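Local coordinates for oxalate biosynthetic component 1 (PDB 5IKY), which makes oxalate in quorum sensing-dependent oxalogenesis, as a bifunctional enzyme that combines serine hydrolase and lyase activities, at residues A[335-340]-A[345-350]; A[594-599]-A[635-640]; A[1039-1042]-A[1048-1051]. All coordinates share one frame; numbering follows the deposited sequence.

Contact 1. Residues A[335-340]-A[345-350]; sequences DQLAHF and VRPEIE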
ATOM      1  N   ASP A 335       9.286  35.022   5.050  1.00 51.03           N
ATOM      2  CA  ASP A 335       9.437  34.637   3.651  1.00 59.92           C
ATOM      3  C   ASP A 335       9.028  33.183   3.449  1.00 71.37           C
ATOM      4  O   ASP A 335       8.446  32.830   2.424  1.00 53.93           O
ATOM      5  CB  ASP A 335      10.873  34.850   3.178  1.00 60.80           C
ATOM      6  CG  ASP A 335      11.220  36.313   3.007  1.00 71.43           C
ATOM      7  OD1 ASP A 335      10.296  37.121   2.764  1.00 69.91           O
ATOM      8  OD2 ASP A 335      12.418  36.653   3.103  1.00 74.51           O
ATOM      9  N   GLN A 336       9.344  32.345   4.435  1.00 39.32           N
ATOM     10  CA  GLN A 336       8.931  30.948   4.422  1.00 44.18           C
ATOM     11  C   GLN A 336       7.409  30.841   4.372  1.00 55.07           C
ATOM     12  O   GLN A 336       6.853  30.253   3.445  1.00 55.59           O
ATOM     13  CB  GLN A 336       9.472  30.206   5.649  1.00 45.05           C
ATOM     14  CG  GLN A 336      10.991  30.087   5.707  1.00 51.37           C
ATOM     15  CD  GLN A 336      11.546  29.131   4.669  1.00 55.28           C
ATOM     16  OE1 GLN A 336      11.854  29.530   3.547  1.00 53.09           O
ATOM     17  NE2 GLN A 336      11.685  27.861   5.040  1.00 38.13           N
ATOM     18  N   LEU A 337       6.744  31.427   5.363  1.00 48.46           N
ATOM     19  CA  LEU A 337       5.288  31.365   5.450  1.00 54.45           C
ATOM     20  C   LEU A 337       4.614  31.931   4.205  1.00 46.13           C
ATOM     21  O   LEU A 337       3.594  31.408   3.756  1.00 56.53           O
ATOM     22  CB  LEU A 337       4.788  32.105   6.693  1.00 38.96           C
ATOM     23  CG  LEU A 337       5.070  31.413   8.028  1.00 53.87           C
ATOM     24  CD1 LEU A 337       4.399  32.154   9.171  1.00 39.58           C
ATOM     25  CD2 LEU A 337       4.620  29.962   7.992  1.00 45.85           C
ATOM     26  N   ALA A 338       5.185  32.991   3.645  1.00 38.89           N
ATOM     27  CA  ALA A 338       4.628  33.586   2.437  1.00 43.97           C
ATOM     28  C   ALA A 338       4.721  32.593   1.287  1.00 55.13           C
ATOM     29  O   ALA A 338       3.778  32.432   0.512  1.00 50.76           O
ATOM     30  CB  ALA A 338       5.344  34.873   2.091  1.00 39.70           C
ATOM     31  N   HIS A 339       5.863  31.920   1.201  1.00 44.63           N
ATOM     32  CA  HIS A 339       6.101  30.923   0.168  1.00 42.49           C
ATOM     33  C   HIS A 339       5.242  29.670   0.369  1.00 51.59           C
ATOM     34  O   HIS A 339       4.684  29.142  -0.594  1.00 47.56           O
ATOM     35  CB  HIS A 339       7.579  30.540   0.130  1.00 44.36           C
ATOM     36  CG  HIS A 339       7.905  29.517  -0.910  1.00 56.52           C
ATOM     37  ND1 HIS A 339       8.031  29.830  -2.246  1.00 69.56           N
ATOM     38  CD2 HIS A 339       8.119  28.184  -0.814  1.00 55.84           C
ATOM     39  CE1 HIS A 339       8.311  28.735  -2.927  1.00 58.91           C
ATOM     40  NE2 HIS A 339       8.371  27.722  -2.082  1.00 52.90           N
ATOM     41  N   PHE A 340       5.141  29.202   1.614  1.00 45.12           N
ATOM     42  CA  PHE A 340       4.282  28.062   1.950  1.00 39.92           C
ATOM     43  C   PHE A 340       2.861  28.276   1.428  1.00 53.31           C
ATOM     44  O   PHE A 340       2.218  27.352   0.930  1.00 50.58           O
ATOM     45  CB  PHE A 340       4.213  27.829   3.466  1.00 39.81           C
ATOM     46  CG  PHE A 340       5.462  27.243   4.075  1.00 47.17           C
ATOM     47  CD1 PHE A 340       6.680  27.301   3.428  1.00 39.94           C
ATOM     48  CD2 PHE A 340       5.404  26.628   5.318  1.00 45.47           C
ATOM     49  CE1 PHE A 340       7.816  26.777   4.013  1.00 50.86           C
ATOM     50  CE2 PHE A 340       6.537  26.090   5.901  1.00 59.63           C
ATOM     51  CZ  PHE A 340       7.744  26.163   5.247  1.00 36.91           C
ATOM     52  N   VAL A 345       1.604  24.717   1.121  1.00 46.73           N
ATOM     53  CA  VAL A 345       2.279  23.928   2.138  1.00 39.50           C
ATOM     54  C   VAL A 345       1.878  24.369   3.545  1.00 51.46           C
ATOM     55  O   VAL A 345       1.880  25.556   3.861  1.00 42.84           O
ATOM     56  CB  VAL A 345       3.808  24.022   1.985  1.00 43.20           C
ATOM     57  CG1 VAL A 345       4.504  23.165   3.030  1.00 36.94           C
ATOM     58  CG2 VAL A 345       4.220  23.605   0.583  1.00 35.66           C
ATOM     59  N   ARG A 346       1.521  23.397   4.378  1.00 35.81           N
ATOM     60  CA  ARG A 346       1.206  23.638   5.779  1.00 42.74           C
ATOM     61  C   ARG A 346       2.454  23.436   6.626  1.00 42.92           C
ATOM     62  O   ARG A 346       3.119  22.412   6.516  1.00 48.68           O
ATOM     63  CB  ARG A 346       0.093  22.697   6.243  1.00 44.50           C
ATOM     64  CG  ARG A 346      -0.310  22.850   7.703  1.00 41.65           C
ATOM     65  CD  ARG A 346      -1.582  23.670   7.835  1.00 39.00           C
ATOM     66  NE  ARG A 346      -2.646  23.182   6.960  1.00 48.70           N
ATOM     67  CZ  ARG A 346      -3.584  22.312   7.325  1.00 36.58           C
ATOM     68  NH1 ARG A 346      -4.506  21.931   6.452  1.00 36.49           N
ATOM     69  NH2 ARG A 346      -3.610  21.829   8.560  1.00 44.97           N
ATOM     70  N   PRO A 347       2.792  24.418   7.468  1.00 42.63           N
ATOM     71  CA  PRO A 347       3.978  24.232   8.311  1.00 42.29           C
ATOM     72  C   PRO A 347       3.750  23.198   9.408  1.00 38.06           C
ATOM     73  O   PRO A 347       2.627  23.046   9.883  1.00 50.57           O
ATOM     74  CB  PRO A 347       4.201  25.621   8.916  1.00 46.00           C
ATOM     75  CG  PRO A 347       2.856  26.253   8.906  1.00 38.61           C
ATOM     76  CD  PRO A 347       2.168  25.736   7.669  1.00 43.64           C
ATOM     77  N   GLU A 348       4.804  22.482   9.787  1.00 48.19           N
ATOM     78  CA  GLU A 348       4.775  21.697  11.012  1.00 41.51           C
ATOM     79  C   GLU A 348       5.758  22.304  11.987  1.00 50.81           C
ATOM     80  O   GLU A 348       6.960  22.357  11.722  1.00 50.73           O
ATOM     81  CB  GLU A 348       5.124  20.233  10.771  1.00 40.54           C
ATOM     82  CG  GLU A 348       4.931  19.358  12.001  1.00 61.29           C
ATOM     83  CD  GLU A 348       5.556  17.986  11.850  1.00 84.17           C
ATOM     84  OE1 GLU A 348       6.653  17.889  11.257  1.00 86.01           O
ATOM     85  OE2 GLU A 348       4.943  17.001  12.317  1.00 85.30           O
ATOM     86  N   ILE A 349       5.245  22.769  13.117  1.00 50.11           N
ATOM     87  CA  ILE A 349       6.091  23.426  14.095  1.00 48.07           C
ATOM     88  C   ILE A 349       6.947  22.407  14.822  1.00 51.69           C
ATOM     89  O   ILE A 349       6.441  21.600  15.601  1.00 44.51           O
ATOM     90  CB  ILE A 349       5.266  24.218  15.118  1.00 53.60           C
ATOM     91  CG1 ILE A 349       4.081  24.908  14.432  1.00 51.57           C
ATOM     92  CG2 ILE A 349       6.151  25.214  15.850  1.00 44.76           C
ATOM     93  CD1 ILE A 349       4.476  25.885  13.358  1.00 62.20           C
ATOM     94  N   GLU A 350       8.246  22.437  14.555  1.00 41.69           N
ATOM     95  CA  GLU A 350       9.175  21.589  15.282  1.00 45.32           C
ATOM     96  C   GLU A 350       9.496  22.260  16.610  1.00 47.37           C
ATOM     97  O   GLU A 350      10.244  23.235  16.661  1.00 52.41           O
ATOM     98  CB  GLU A 350      10.442  21.341  14.465  1.00 51.75           C
ATOM     99  CG  GLU A 350      10.171  20.850  13.050  1.00 61.80           C
ATOM    100  CD  GLU A 350      11.106  19.734  12.624  1.00100.42           C
ATOM    101  OE1 GLU A 350      12.253  20.034  12.229  1.00 93.95           O
ATOM    102  OE2 GLU A 350      10.690  18.556  12.677  1.00108.48           O
TER
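Phe-340 and Val-345 bring the two backbones within 4.6 Å of each other, CA to CA, where helix 330-343 turns into strand 346-351. The N-H of Val-345 reaches back to the carbonyl O of Phe-340, five residues earlier, with an N to O distance of 2.7 Å and an angle of 161° at the hydrogen. This is a six-to-one bond at the C-terminal end of the helix, of the kind that also occurs in a Schellman motif. Helix and strand form the second half of a beta-alpha-beta crossover from the parallel neighbour, strand 310-313, probably of the right-handed sense usual in this fold. It belongs to the curled parallel sheet of the beta-keto acid cleavage enzyme region, a family of the TIM-barrel clan.

Val-345, just before the strand, and Pro-347 meet the helix, whereas Arg-346 and Glu-348 point away from it, Glu-348 bonding to Asn-277 and Arg-346 to the backbone of Leu-525. The bound magnesium ion lies about 13 Å from the side chain of Phe-340, so this packing is structural rather than part of the metal site.

Phe-340 carries most of the contact. Its CG sits beside the backbone N and anti to the carbonyl carbon (chi1 -73°), which swings the ring over the start of the strand. Val-345 offers CG1 to one face, 4.2 Å above the ring plane and offset toward the rim. Pro-347 comes in at the edge instead: its CB lies in the ring plane, 3.8 Å from CE2 of Phe-340. At the root of the ring, CB of Phe-340 rests 3.3 Å from the carbonyl O of Val-345. One helical turn earlier, CD2 of Leu-337 extends to CG of Pro-347 at 4.2 Å.

Contact 2. Residues A[594-599]-A[635-640]; sequences EHVLTA and NFAREL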
ATOM      1  N   GLU A 594       2.299   1.997 -24.483  1.00122.55           N
ATOM      2  CA  GLU A 594       3.005   2.026 -23.208  1.00116.10           C
ATOM      3  C   GLU A 594       3.332   3.462 -22.809  1.00113.07           C
ATOM      4  O   GLU A 594       3.333   3.801 -21.627  1.00114.56           O
ATOM      5  CB  GLU A 594       4.285   1.191 -23.280  1.00105.17           C
ATOM      6  N   HIS A 595       3.604   4.301 -23.804  1.00 97.91           N
ATOM      7  CA  HIS A 595       3.884   5.709 -23.558  1.00 93.52           C
ATOM      8  C   HIS A 595       2.611   6.447 -23.161  1.00100.84           C
ATOM      9  O   HIS A 595       2.601   7.215 -22.199  1.00 97.56           O
ATOM     10  CB  HIS A 595       4.509   6.364 -24.793  1.00 86.56           C
ATOM     11  CG  HIS A 595       4.849   7.809 -24.601  1.00101.51           C
ATOM     12  ND1 HIS A 595       5.767   8.240 -23.665  1.00109.65           N
ATOM     13  CD2 HIS A 595       4.394   8.924 -25.220  1.00 97.71           C
ATOM     14  CE1 HIS A 595       5.860   9.556 -23.717  1.00109.16           C
ATOM     15  NE2 HIS A 595       5.038   9.996 -24.653  1.00101.78           N
ATOM     16  N   VAL A 596       1.539   6.203 -23.911  1.00101.34           N
ATOM     17  CA  VAL A 596       0.252   6.840 -23.655  1.00 93.62           C
ATOM     18  C   VAL A 596      -0.297   6.461 -22.283  1.00 87.05           C
ATOM     19  O   VAL A 596      -0.668   7.330 -21.493  1.00 87.26           O
ATOM     20  CB  VAL A 596      -0.783   6.467 -24.739  1.00 87.05           C
ATOM     21  CG1 VAL A 596      -2.185   6.874 -24.307  1.00 87.98           C
ATOM     22  CG2 VAL A 596      -0.419   7.115 -26.065  1.00 83.00           C
ATOM     23  N   LEU A 597      -0.335   5.161 -22.004  1.00 86.23           N
ATOM     24  CA  LEU A 597      -0.864   4.655 -20.740  1.00 91.31           C
ATOM     25  C   LEU A 597      -0.108   5.197 -19.528  1.00 96.55           C
ATOM     26  O   LEU A 597      -0.713   5.502 -18.501  1.00 92.43           O
ATOM     27  CB  LEU A 597      -0.834   3.127 -20.730  1.00 92.87           C
ATOM     28  CG  LEU A 597      -1.946   2.446 -21.531  1.00 96.16           C
ATOM     29  CD1 LEU A 597      -1.524   1.049 -21.963  1.00 94.34           C
ATOM     30  CD2 LEU A 597      -3.228   2.395 -20.714  1.00 87.35           C
ATOM     31  N   THR A 598       1.211   5.314 -19.649  1.00108.73           N
ATOM     32  CA  THR A 598       2.025   5.869 -18.570  1.00108.12           C
ATOM     33  C   THR A 598       1.728   7.351 -18.378  1.00 97.77           C
ATOM     34  O   THR A 598       1.669   7.840 -17.250  1.00 92.60           O
ATOM     35  CB  THR A 598       3.533   5.686 -18.833  1.00104.20           C
ATOM     36  OG1 THR A 598       3.815   5.949 -20.212  1.00131.33           O
ATOM     37  CG2 THR A 598       3.964   4.266 -18.495  1.00 83.81           C
ATOM     38  N   ALA A 599       1.544   8.060 -19.487  1.00 85.09           N
ATOM     39  CA  ALA A 599       1.197   9.475 -19.437  1.00 84.69           C
ATOM     40  C   ALA A 599      -0.188   9.656 -18.827  1.00 94.15           C
ATOM     41  O   ALA A 599      -0.396  10.523 -17.983  1.00103.00           O
ATOM     42  CB  ALA A 599       1.254  10.090 -20.827  1.00 75.34           C
ATOM     43  N   ASN A 635      -6.029   5.029 -30.148  1.00 89.38           N
ATOM     44  CA  ASN A 635      -7.227   5.793 -30.473  1.00 94.56           C
ATOM     45  C   ASN A 635      -7.543   6.824 -29.396  1.00 90.95           C
ATOM     46  O   ASN A 635      -8.071   7.894 -29.691  1.00 90.19           O
ATOM     47  CB  ASN A 635      -8.420   4.859 -30.672  1.00 89.96           C
ATOM     48  CG  ASN A 635      -8.292   4.012 -31.920  1.00 90.22           C
ATOM     49  OD1 ASN A 635      -8.501   4.494 -33.035  1.00 91.90           O
ATOM     50  ND2 ASN A 635      -7.951   2.741 -31.741  1.00 84.98           N
ATOM     51  N   PHE A 636      -7.216   6.492 -28.151  1.00 82.45           N
ATOM     52  CA  PHE A 636      -7.379   7.419 -27.040  1.00 79.19           C
ATOM     53  C   PHE A 636      -6.568   8.683 -27.287  1.00 80.37           C
ATOM     54  O   PHE A 636      -7.055   9.796 -27.085  1.00 84.41           O
ATOM     55  CB  PHE A 636      -6.952   6.767 -25.724  1.00 75.82           C
ATOM     56  CG  PHE A 636      -7.023   7.686 -24.538  1.00 81.68           C
ATOM     57  CD1 PHE A 636      -8.215   7.871 -23.858  1.00 84.03           C
ATOM     58  CD2 PHE A 636      -5.895   8.358 -24.094  1.00 90.10           C
ATOM     59  CE1 PHE A 636      -8.284   8.712 -22.766  1.00 84.40           C
ATOM     60  CE2 PHE A 636      -5.956   9.201 -23.000  1.00 88.66           C
ATOM     61  CZ  PHE A 636      -7.153   9.378 -22.335  1.00 87.23           C
ATOM     62  N   ALA A 637      -5.328   8.496 -27.726  1.00 85.27           N
ATOM     63  CA  ALA A 637      -4.452   9.612 -28.054  1.00 88.82           C
ATOM     64  C   ALA A 637      -5.034  10.422 -29.207  1.00 81.28           C
ATOM     65  O   ALA A 637      -5.061  11.650 -29.159  1.00 86.77           O
ATOM     66  CB  ALA A 637      -3.062   9.110 -28.402  1.00 94.82           C
ATOM     67  N   ARG A 638      -5.500   9.723 -30.238  1.00 83.33           N
ATOM     68  CA  ARG A 638      -6.159  10.366 -31.369  1.00 77.74           C
ATOM     69  C   ARG A 638      -7.401  11.118 -30.905  1.00 84.13           C
ATOM     70  O   ARG A 638      -7.706  12.205 -31.394  1.00 86.65           O
ATOM     71  CB  ARG A 638      -6.546   9.332 -32.429  1.00 75.27           C
ATOM     72  CG  ARG A 638      -5.390   8.483 -32.933  1.00 88.36           C
ATOM     73  CD  ARG A 638      -5.876   7.414 -33.904  1.00 87.02           C
ATOM     74  NE  ARG A 638      -6.575   7.985 -35.053  1.00 83.03           N
ATOM     75  CZ  ARG A 638      -7.857   7.771 -35.335  1.00 87.07           C
ATOM     76  NH1 ARG A 638      -8.591   6.992 -34.551  1.00 89.02           N
ATOM     77  NH2 ARG A 638      -8.407   8.333 -36.404  1.00 76.84           N
ATOM     78  N   GLU A 639      -8.108  10.527 -29.950  1.00 88.31           N
ATOM     79  CA  GLU A 639      -9.358  11.080 -29.448  1.00 94.96           C
ATOM     80  C   GLU A 639      -9.131  12.387 -28.690  1.00100.44           C
ATOM     81  O   GLU A 639     -10.029  13.222 -28.594  1.00105.05           O
ATOM     82  CB  GLU A 639     -10.052  10.058 -28.547  1.00 98.52           C
ATOM     83  CG  GLU A 639     -11.534  10.291 -28.336  1.00102.40           C
ATOM     84  CD  GLU A 639     -12.186   9.156 -27.569  1.00114.90           C
ATOM     85  OE1 GLU A 639     -11.498   8.523 -26.739  1.00118.43           O
ATOM     86  OE2 GLU A 639     -13.382   8.890 -27.805  1.00117.34           O
ATOM     87  N   LEU A 640      -7.924  12.556 -28.161  1.00 91.21           N
ATOM     88  CA  LEU A 640      -7.593  13.731 -27.361  1.00 85.10           C
ATOM     89  C   LEU A 640      -6.928  14.838 -28.176  1.00 77.76           C
ATOM     90  O   LEU A 640      -7.104  16.021 -27.885  1.00 78.63           O
ATOM     91  CB  LEU A 640      -6.681  13.337 -26.195  1.00 77.94           C
ATOM     92  CG  LEU A 640      -7.340  13.183 -24.822  1.00 76.92           C
ATOM     93  CD1 LEU A 640      -8.477  12.169 -24.869  1.00 78.69           C
ATOM     94  CD2 LEU A 640      -6.307  12.790 -23.776  1.00 71.66           C
TER
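Val-596 divides its two methyl groups between neighbouring residues of the other helix. CG1 lies 4.0 Å from CD2 of Phe-636, meeting the ring obliquely, while CG2 lies 4.1 Å from CB of Ala-637. The fork follows from the torsion of the valine: CG1 is anti to the backbone N (chi1 167°) and CG2 is anti to the carbonyl carbon, leaving one branch for each partner. The small side chain of Ala-637 suits a close approach of the backbones, and the CA atoms of Val-596 and Ala-637 are 7.0 Å apart. No hydrogen bond links the segments; the joint is purely apolar.

The Phe-636 ring is held from its own helix as well. With CG anti to the backbone N (chi1 177°), it reaches toward helix 592-602, and CD1 of Leu-640, one turn later, lies 4.0 Å above one ring face, offset toward the rim. This is helix-to-helix packing within the cap domain, between helix 592-602 and helix 629-641. A third helix, 562-579, touches both partners, through Leu-575 against Leu-640 and through His-578 and Leu-579 against Ala-599.

Farther out, a polar network fixes the far side of helix 629-641. Asn-635 uses OD1 for the backbone N of Val-674 and ND2 for the carbonyl O of Tyr-672, and its OD1 also receives a weak bond from NH1 of Arg-638 at 2.9 Å. Salt bridges pair Arg-638 with Asp-652 and Glu-639 with Arg-616.

Contact 3. Residues A[1039-1042]-A[1048-1051]; sequences PVWQ and KIVA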
ATOM      1  N   PRO A1039     -12.759 -16.575   6.529  1.00 93.05           N
ATOM      2  CA  PRO A1039     -14.209 -16.397   6.410  1.00 92.10           C
ATOM      3  C   PRO A1039     -14.817 -15.680   7.613  1.00 93.61           C
ATOM      4  O   PRO A1039     -14.601 -16.091   8.753  1.00 96.15           O
ATOM      5  CB  PRO A1039     -14.732 -17.834   6.311  1.00 90.93           C
ATOM      6  CG  PRO A1039     -13.704 -18.655   7.004  1.00 93.34           C
ATOM      7  CD  PRO A1039     -12.386 -17.986   6.732  1.00 88.40           C
ATOM      8  N   VAL A1040     -15.560 -14.611   7.352  1.00 94.93           N
ATOM      9  CA  VAL A1040     -16.311 -13.917   8.392  1.00 86.01           C
ATOM     10  C   VAL A1040     -17.794 -14.235   8.222  1.00 91.53           C
ATOM     11  O   VAL A1040     -18.317 -14.218   7.106  1.00 96.70           O
ATOM     12  CB  VAL A1040     -16.081 -12.394   8.346  1.00 82.89           C
ATOM     13  CG1 VAL A1040     -16.859 -11.700   9.454  1.00 69.82           C
ATOM     14  CG2 VAL A1040     -14.597 -12.081   8.462  1.00 77.30           C
ATOM     15  N   TRP A1041     -18.469 -14.530   9.328  1.00 84.78           N
ATOM     16  CA  TRP A1041     -19.832 -15.044   9.262  1.00 81.18           C
ATOM     17  C   TRP A1041     -20.860 -14.084   9.850  1.00 92.83           C
ATOM     18  O   TRP A1041     -20.735 -13.639  10.992  1.00110.12           O
ATOM     19  CB  TRP A1041     -19.897 -16.396   9.967  1.00 90.61           C
ATOM     20  CG  TRP A1041     -19.050 -17.414   9.285  1.00106.55           C
ATOM     21  CD1 TRP A1041     -17.725 -17.665   9.505  1.00107.76           C
ATOM     22  CD2 TRP A1041     -19.456 -18.293   8.235  1.00112.87           C
ATOM     23  NE1 TRP A1041     -17.289 -18.663   8.668  1.00106.32           N
ATOM     24  CE2 TRP A1041     -18.332 -19.063   7.874  1.00111.04           C
ATOM     25  CE3 TRP A1041     -20.664 -18.507   7.567  1.00104.97           C
ATOM     26  CZ2 TRP A1041     -18.384 -20.035   6.880  1.00104.01           C
ATOM     27  CZ3 TRP A1041     -20.711 -19.468   6.583  1.00 96.81           C
ATOM     28  CH2 TRP A1041     -19.580 -20.222   6.247  1.00 96.17           C
ATOM     29  N   GLN A1042     -21.879 -13.772   9.054  1.00 86.85           N
ATOM     30  CA  GLN A1042     -22.874 -12.773   9.427  1.00 88.96           C
ATOM     31  C   GLN A1042     -24.299 -13.307   9.306  1.00 90.56           C
ATOM     32  O   GLN A1042     -24.625 -14.026   8.361  1.00 87.14           O
ATOM     33  CB  GLN A1042     -22.714 -11.521   8.560  1.00 95.73           C
ATOM     34  CG  GLN A1042     -21.269 -11.179   8.225  1.00 99.25           C
ATOM     35  CD  GLN A1042     -21.120  -9.810   7.593  1.00106.46           C
ATOM     36  OE1 GLN A1042     -20.404  -9.644   6.605  1.00111.14           O
ATOM     37  NE2 GLN A1042     -21.792  -8.818   8.166  1.00108.92           N
ATOM     38  N   LYS A1048     -30.886 -14.229   6.737  1.00100.01           N
ATOM     39  CA  LYS A1048     -29.923 -14.355   5.648  1.00 94.38           C
ATOM     40  C   LYS A1048     -28.522 -14.590   6.204  1.00 90.26           C
ATOM     41  O   LYS A1048     -28.102 -13.931   7.154  1.00 94.84           O
ATOM     42  CB  LYS A1048     -29.938 -13.111   4.755  1.00100.22           C
ATOM     43  CG  LYS A1048     -28.909 -13.153   3.630  1.00101.61           C
ATOM     44  CD  LYS A1048     -28.943 -11.900   2.768  1.00 97.23           C
ATOM     45  CE  LYS A1048     -29.867 -12.070   1.571  1.00 95.45           C
ATOM     46  NZ  LYS A1048     -29.770 -10.921   0.626  1.00 81.44           N
ATOM     47  N   ILE A1049     -27.805 -15.540   5.612  1.00 94.34           N
ATOM     48  CA  ILE A1049     -26.455 -15.871   6.049  1.00 88.44           C
ATOM     49  C   ILE A1049     -25.431 -15.503   4.979  1.00 80.99           C
ATOM     50  O   ILE A1049     -25.601 -15.835   3.808  1.00 92.84           O
ATOM     51  CB  ILE A1049     -26.321 -17.371   6.385  1.00 91.57           C
ATOM     52  CG1 ILE A1049     -27.349 -17.775   7.443  1.00104.24           C
ATOM     53  CG2 ILE A1049     -24.914 -17.693   6.862  1.00 81.82           C
ATOM     54  CD1 ILE A1049     -27.300 -19.243   7.810  1.00118.34           C
ATOM     55  N   VAL A1050     -24.370 -14.813   5.383  1.00 78.76           N
ATOM     56  CA  VAL A1050     -23.329 -14.411   4.445  1.00 74.44           C
ATOM     57  C   VAL A1050     -21.938 -14.826   4.921  1.00 85.87           C
ATOM     58  O   VAL A1050     -21.495 -14.430   5.999  1.00 95.59           O
ATOM     59  CB  VAL A1050     -23.342 -12.889   4.209  1.00 79.98           C
ATOM     60  CG1 VAL A1050     -22.188 -12.483   3.301  1.00 70.29           C
ATOM     61  CG2 VAL A1050     -24.675 -12.456   3.612  1.00 72.65           C
ATOM     62  N   ALA A1051     -21.260 -15.628   4.106  1.00 83.26           N
ATOM     63  CA  ALA A1051     -19.890 -16.040   4.387  1.00 70.51           C
ATOM     64  C   ALA A1051     -18.906 -15.135   3.661  1.00 76.65           C
ATOM     65  O   ALA A1051     -18.617 -15.340   2.482  1.00 99.63           O
ATOM     66  CB  ALA A1051     -19.676 -17.485   3.980  1.00 79.85           C
TER
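Gln-1042 and Val-1050 exchange two backbone bonds, each 3.1 Å long: the N of Gln-1042 gives to the O of Val-1050, and the N of Val-1050 gives to the O of Gln-1042. The second is the straighter, at 166° against 152° at the hydrogen. The O of Gln-1042 has a further, softer partner in the CA-H of Ile-1049, with CA 3.5 Å away.

The segments are the two arms of an antiparallel beta hairpin at one end of the mixed sheet of the alpha/beta-hydrolase domain, with strand 1038-1043 outermost. Bonding alternates along strand 1049-1054: Val-1050 pairs with the outer arm, while the backbones of Ile-1049 and Ala-1051 bond inward to strand 988-992. The N-H of Ile-1049 is satisfied by a side chain, the OG of Ser-988. On the other arm, the backbone of Val-1040 bonds to Arg-1052, whose NH2 also satisfies OE1 of Gln-1042.

Trp-1041 and Ala-1051 form the adjacent non-hydrogen-bonded pair, where a CH-pi contact links the side chains. The methyl CB of Ala-1051 lies over a face of the six-membered ring, 3.7 Å from its centroid, while CG2 of Ile-1049 approaches the ring edge, 4.4 Å from CE3. Helix 1097-1103 meets the same indole through Ile-1101.

Read from the N terminus, the three contacts follow in series, with no nesting or crossing. Contact 1 closes a short connection in the TIM-barrel-type region, holding a helix to the strand that follows it. Contact 2 closes a longer loop, with 35 residues between its segments, and ties two helices of the cap domain. Contact 3 closes a short beta hairpin at the edge of the hydrolase sheet. None touches another: the centres of contacts 1 and 3 are 50 Å apart, on opposite sides of the centre of the chain, and those of contacts 2 and 3 are 43 Å apart. Each joins elements of a different region: helix to strand, helix to helix, strand to strand.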